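Local coordinates for protein glycinin A3B4 subunit (PDB 2D5F) that probably serves as an 11S globulin storage protein of soybean seeds, built from two cupin domains and assembled into hexamers, at residues D20-T32 with D231-G243. Numbering follows the deposited sequence.
Sequences DHRVESEGGLIET and DDERKQIVTVEGG
Glu26 and Gly27, in the turn of the beta hairpin formed by strands 21-24 and 28-32 in one antiparallel sheet of the N-terminal cupin domain, dock on residues 234-239, whose strand 237-239 pairs with strand 56-62 in a second sheet.

Backbone bonds set the position. Glu26 N bonds Arg234 O (3.2 Å, 179°) and Gly27 N bonds Ile237 O (2.9 Å). Glycine suits position 27 because its CA lies close against the other chain segment, 3.1 Å from Thr239 OG1.

The carboxylate of Glu26 extends this grip. With CG anti to the backbone N (chi1 167°) and the chain extended beyond it, OE2 accepts Thr239 N at 2.7 Å through its anti lone pair. A water linked to OE2, Arg234 NH1 and Thr239 O joins the two charged side chains; the carboxylate and guanidinium planes lie 75° apart. Asp232 holds the guanidinium side-on through NE and NH2, and NH2 also bonds Asn469 O of the second subunit, bringing the hairpin turn close to a subunit interface. Lys235 CD passes 3.3 Å from Glu24 O, and Lys235 NZ goes on to a salt bridge with Asp170.

Apolar packing adds to these bonds. Branched Ile237 spreads two ways: CG2 lies 3.3 Å from Gly27 C, against the bare glycine backbone, and CD1 meets Ile30 CG1 at 3.8 Å.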
loop_
_atom_site.group_PDB
_atom_site.type_symbol
_atom_site.label_atom_id
_atom_site.label_comp_id
_atom_site.label_asym_id
_atom_site.label_seq_id
_atom_site.Cartn_x
_atom_site.Cartn_y
_atom_site.Cartn_z
ATOM N N ASP B 20 -35.325 12.143 18.180
ATOM C CA ASP B 20 -35.758 12.092 19.578
ATOM C C ASP B 20 -35.551 13.390 20.360
ATOM O O ASP B 20 -36.307 13.687 21.279
ATOM C CB ASP B 20 -35.019 10.985 20.332
ATOM C CG ASP B 20 -35.217 9.630 19.714
ATOM O OD1 ASP B 20 -34.386 9.235 18.868
ATOM O OD2 ASP B 20 -36.209 8.963 20.070
ATOM N N HIS B 21 -34.517 14.148 20.011
ATOM C CA HIS B 21 -34.214 15.390 20.714
ATOM C C HIS B 21 -34.064 16.570 19.755
ATOM O O HIS B 21 -33.594 16.413 18.625
ATOM C CB HIS B 21 -32.927 15.213 21.535
ATOM C CG HIS B 21 -32.534 16.426 22.322
ATOM N ND1 HIS B 21 -33.262 16.883 23.402
ATOM C CD2 HIS B 21 -31.492 17.279 22.183
ATOM C CE1 HIS B 21 -32.682 17.964 23.895
ATOM N NE2 HIS B 21 -31.608 18.225 23.173
ATOM N N ARG B 22 -34.458 17.753 20.215
ATOM C CA ARG B 22 -34.376 18.957 19.396
ATOM C C ARG B 22 -33.648 20.078 20.127
ATOM O O ARG B 22 -33.779 20.229 21.341
ATOM C CB ARG B 22 -35.786 19.431 19.012
ATOM C CG ARG B 22 -36.650 18.339 18.395
ATOM C CD ARG B 22 -38.119 18.742 18.244
ATOM N NE ARG B 22 -38.407 19.401 16.971
ATOM C CZ ARG B 22 -38.374 20.715 16.777
ATOM N NH1 ARG B 22 -38.066 21.529 17.777
ATOM N NH2 ARG B 22 -38.657 21.213 15.581
ATOM N N VAL B 23 -32.872 20.850 19.375
ATOM C CA VAL B 23 -32.140 21.992 19.911
ATOM C C VAL B 23 -32.472 23.166 19.006
ATOM O O VAL B 23 -31.983 23.247 17.883
ATOM C CB VAL B 23 -30.603 21.776 19.883
ATOM C CG1 VAL B 23 -29.885 23.093 20.190
ATOM C CG2 VAL B 23 -30.202 20.714 20.894
ATOM N N GLU B 24 -33.321 24.065 19.492
ATOM C CA GLU B 24 -33.712 25.238 18.723
ATOM C C GLU B 24 -32.741 26.385 18.977
ATOM O O GLU B 24 -32.545 26.802 20.116
ATOM C CB GLU B 24 -35.138 25.652 19.096
ATOM C CG GLU B 24 -36.201 24.714 18.542
ATOM C CD GLU B 24 -37.571 24.978 19.125
ATOM O OE1 GLU B 24 -37.915 26.166 19.296
ATOM O OE2 GLU B 24 -38.308 24.003 19.403
ATOM N N SER B 25 -32.125 26.880 17.908
ATOM C CA SER B 25 -31.165 27.976 18.006
ATOM C C SER B 25 -31.675 29.200 17.265
ATOM O O SER B 25 -32.659 29.139 16.533
ATOM C CB SER B 25 -29.815 27.575 17.391
ATOM O OG SER B 25 -29.277 26.435 18.028
ATOM N N GLU B 26 -30.976 30.310 17.443
ATOM C CA GLU B 26 -31.348 31.544 16.779
ATOM C C GLU B 26 -31.452 31.376 15.269
ATOM O O GLU B 26 -32.464 31.732 14.665
ATOM C CB GLU B 26 -30.323 32.629 17.091
ATOM C CG GLU B 26 -30.437 33.851 16.204
ATOM C CD GLU B 26 -29.359 34.866 16.496
ATOM O OE1 GLU B 26 -29.572 35.730 17.368
ATOM O OE2 GLU B 26 -28.287 34.791 15.865
ATOM N N GLY B 27 -30.399 30.826 14.666
ATOM C CA GLY B 27 -30.380 30.666 13.223
ATOM C C GLY B 27 -30.716 29.306 12.650
ATOM O O GLY B 27 -30.597 29.107 11.439
ATOM N N GLY B 28 -31.140 28.371 13.492
ATOM C CA GLY B 28 -31.469 27.055 12.981
ATOM C C GLY B 28 -31.996 26.048 13.983
ATOM O O GLY B 28 -32.409 26.391 15.093
ATOM N N LEU B 29 -31.962 24.784 13.571
ATOM C CA LEU B 29 -32.452 23.684 14.380
ATOM C C LEU B 29 -31.559 22.453 14.230
ATOM O O LEU B 29 -31.020 22.186 13.151
ATOM C CB LEU B 29 -33.872 23.332 13.928
ATOM C CG LEU B 29 -34.594 22.171 14.604
ATOM C CD1 LEU B 29 -34.888 22.530 16.059
ATOM C CD2 LEU B 29 -35.883 21.871 13.857
ATOM N N ILE B 30 -31.398 21.716 15.323
ATOM C CA ILE B 30 -30.613 20.491 15.313
ATOM C C ILE B 30 -31.479 19.410 15.937
ATOM O O ILE B 30 -31.963 19.555 17.059
ATOM C CB ILE B 30 -29.315 20.620 16.128
ATOM C CG1 ILE B 30 -28.385 21.641 15.468
ATOM C CG2 ILE B 30 -28.618 19.265 16.211
ATOM C CD1 ILE B 30 -27.069 21.833 16.197
ATOM N N GLU B 31 -31.693 18.338 15.187
ATOM C CA GLU B 31 -32.497 17.218 15.649
ATOM C C GLU B 31 -31.622 15.980 15.670
ATOM O O GLU B 31 -30.949 15.675 14.686
ATOM C CB GLU B 31 -33.668 17.001 14.700
ATOM C CG GLU B 31 -34.655 18.148 14.676
ATOM C CD GLU B 31 -35.639 18.017 13.545
ATOM O OE1 GLU B 31 -35.353 18.533 12.446
ATOM O OE2 GLU B 31 -36.693 17.379 13.747
ATOM N N THR B 32 -31.617 15.263 16.786
ATOM C CA THR B 32 -30.805 14.059 16.867
ATOM C C THR B 32 -31.608 12.821 17.212
ATOM O O THR B 32 -32.634 12.898 17.885
ATOM C CB THR B 32 -29.677 14.204 17.919
ATOM O OG1 THR B 32 -30.247 14.392 19.222
ATOM C CG2 THR B 32 -28.787 15.393 17.584
ATOM N N ASP B 231 -21.706 35.850 27.455
ATOM C CA ASP B 231 -23.091 36.329 27.431
ATOM C C ASP B 231 -23.895 35.887 26.206
ATOM O O ASP B 231 -25.043 36.301 26.019
ATOM C CB ASP B 231 -23.104 37.857 27.507
ATOM C CG ASP B 231 -22.183 38.394 28.586
ATOM O OD1 ASP B 231 -22.345 38.003 29.760
ATOM O OD2 ASP B 231 -21.293 39.205 28.257
ATOM N N ASP B 232 -23.293 35.038 25.383
ATOM C CA ASP B 232 -23.933 34.553 24.168
ATOM C C ASP B 232 -25.110 33.633 24.467
ATOM O O ASP B 232 -24.954 32.624 25.154
ATOM C CB ASP B 232 -22.909 33.800 23.320
ATOM C CG ASP B 232 -23.353 33.629 21.895
ATOM O OD1 ASP B 232 -24.578 33.590 21.661
ATOM O OD2 ASP B 232 -22.474 33.528 21.014
ATOM N N GLU B 233 -26.281 33.969 23.935
ATOM C CA GLU B 233 -27.481 33.168 24.153
ATOM C C GLU B 233 -28.076 32.674 22.839
ATOM O O GLU B 233 -29.208 32.201 22.802
ATOM C CB GLU B 233 -28.532 33.994 24.906
ATOM C CG GLU B 233 -28.014 34.640 26.185
ATOM C CD GLU B 233 -27.573 33.625 27.230
ATOM O OE1 GLU B 233 -26.911 34.029 28.211
ATOM O OE2 GLU B 233 -27.890 32.425 27.081
ATOM N N ARG B 234 -27.306 32.776 21.761
ATOM C CA ARG B 234 -27.772 32.358 20.443
ATOM C C ARG B 234 -27.698 30.848 20.201
ATOM O O ARG B 234 -28.415 30.311 19.353
ATOM C CB ARG B 234 -26.965 33.080 19.363
ATOM C CG ARG B 234 -27.029 34.600 19.431
ATOM C CD ARG B 234 -26.051 35.215 18.446
ATOM N NE ARG B 234 -24.675 34.856 18.779
ATOM C CZ ARG B 234 -23.643 34.997 17.954
ATOM N NH1 ARG B 234 -23.827 35.493 16.735
ATOM N NH2 ARG B 234 -22.426 34.630 18.344
ATOM N N LYS B 235 -26.833 30.176 20.957
ATOM C CA LYS B 235 -26.611 28.734 20.835
ATOM C C LYS B 235 -25.745 28.430 19.606
ATOM O O LYS B 235 -25.259 29.359 18.957
ATOM C CB LYS B 235 -27.945 27.974 20.799
ATOM C CG LYS B 235 -28.755 28.173 22.091
ATOM C CD LYS B 235 -30.038 27.355 22.124
ATOM C CE LYS B 235 -30.950 27.804 23.266
ATOM N NZ LYS B 235 -30.259 27.806 24.591
ATOM N N GLN B 236 -25.561 27.144 19.296
ATOM C CA GLN B 236 -24.689 26.697 18.196
ATOM C C GLN B 236 -24.952 27.108 16.741
ATOM O O GLN B 236 -24.068 26.970 15.891
ATOM C CB GLN B 236 -24.533 25.172 18.254
ATOM C CG GLN B 236 -25.833 24.419 18.356
ATOM C CD GLN B 236 -26.123 23.968 19.774
ATOM O OE1 GLN B 236 -25.953 22.794 20.111
ATOM N NE2 GLN B 236 -26.552 24.901 20.616
ATOM N N ILE B 237 -26.156 27.568 16.433
ATOM C CA ILE B 237 -26.453 28.018 15.077
ATOM C C ILE B 237 -26.982 29.440 15.211
ATOM O O ILE B 237 -28.029 29.673 15.819
ATOM C CB ILE B 237 -27.512 27.142 14.374
ATOM C CG1 ILE B 237 -26.990 25.710 14.217
ATOM C CG2 ILE B 237 -27.822 27.714 12.996
ATOM C CD1 ILE B 237 -27.941 24.789 13.472
ATOM N N VAL B 238 -26.242 30.387 14.654
ATOM C CA VAL B 238 -26.618 31.786 14.744
ATOM C C VAL B 238 -27.060 32.389 13.416
ATOM O O VAL B 238 -26.803 31.833 12.344
ATOM C CB VAL B 238 -25.442 32.613 15.278
ATOM C CG1 VAL B 238 -24.928 31.994 16.572
ATOM C CG2 VAL B 238 -24.337 32.681 14.230
ATOM N N THR B 239 -27.732 33.535 13.500
ATOM C CA THR B 239 -28.183 34.240 12.314
ATOM C C THR B 239 -27.206 35.383 12.072
ATOM O O THR B 239 -26.947 36.186 12.970
ATOM C CB THR B 239 -29.592 34.828 12.503
ATOM O OG1 THR B 239 -30.530 33.766 12.717
ATOM C CG2 THR B 239 -29.999 35.623 11.273
ATOM N N VAL B 240 -26.656 35.443 10.863
ATOM C CA VAL B 240 -25.713 36.495 10.513
ATOM C C VAL B 240 -26.507 37.646 9.902
ATOM O O VAL B 240 -26.942 37.573 8.749
ATOM C CB VAL B 240 -24.660 35.997 9.492
ATOM C CG1 VAL B 240 -23.651 37.105 9.199
ATOM C CG2 VAL B 240 -23.951 34.767 10.038
ATOM N N GLU B 241 -26.704 38.700 10.688
ATOM C CA GLU B 241 -27.459 39.856 10.228
ATOM C C GLU B 241 -26.680 40.577 9.142
ATOM O O GLU B 241 -25.510 40.916 9.324
ATOM C CB GLU B 241 -27.732 40.815 11.387
ATOM C CG GLU B 241 -28.858 41.801 11.109
ATOM C CD GLU B 241 -28.937 42.911 12.140
ATOM O OE1 GLU B 241 -28.949 42.604 13.354
ATOM O OE2 GLU B 241 -28.996 44.094 11.734
ATOM N N GLY B 242 -27.337 40.802 8.010
ATOM C CA GLY B 242 -26.696 41.482 6.902
ATOM C C GLY B 242 -26.012 40.514 5.953
ATOM O O GLY B 242 -25.475 40.921 4.918
ATOM N N GLY B 243 -26.035 39.230 6.305
ATOM C CA GLY B 243 -25.409 38.221 5.471
ATOM C C GLY B 243 -23.921 38.126 5.736
ATOM O O GLY B 243 -23.298 39.095 6.170
HETATM O O HOH W 1 -26.377 36.525 15.509
HETATM O O HOH W 2 -30.665 32.130 10.422
#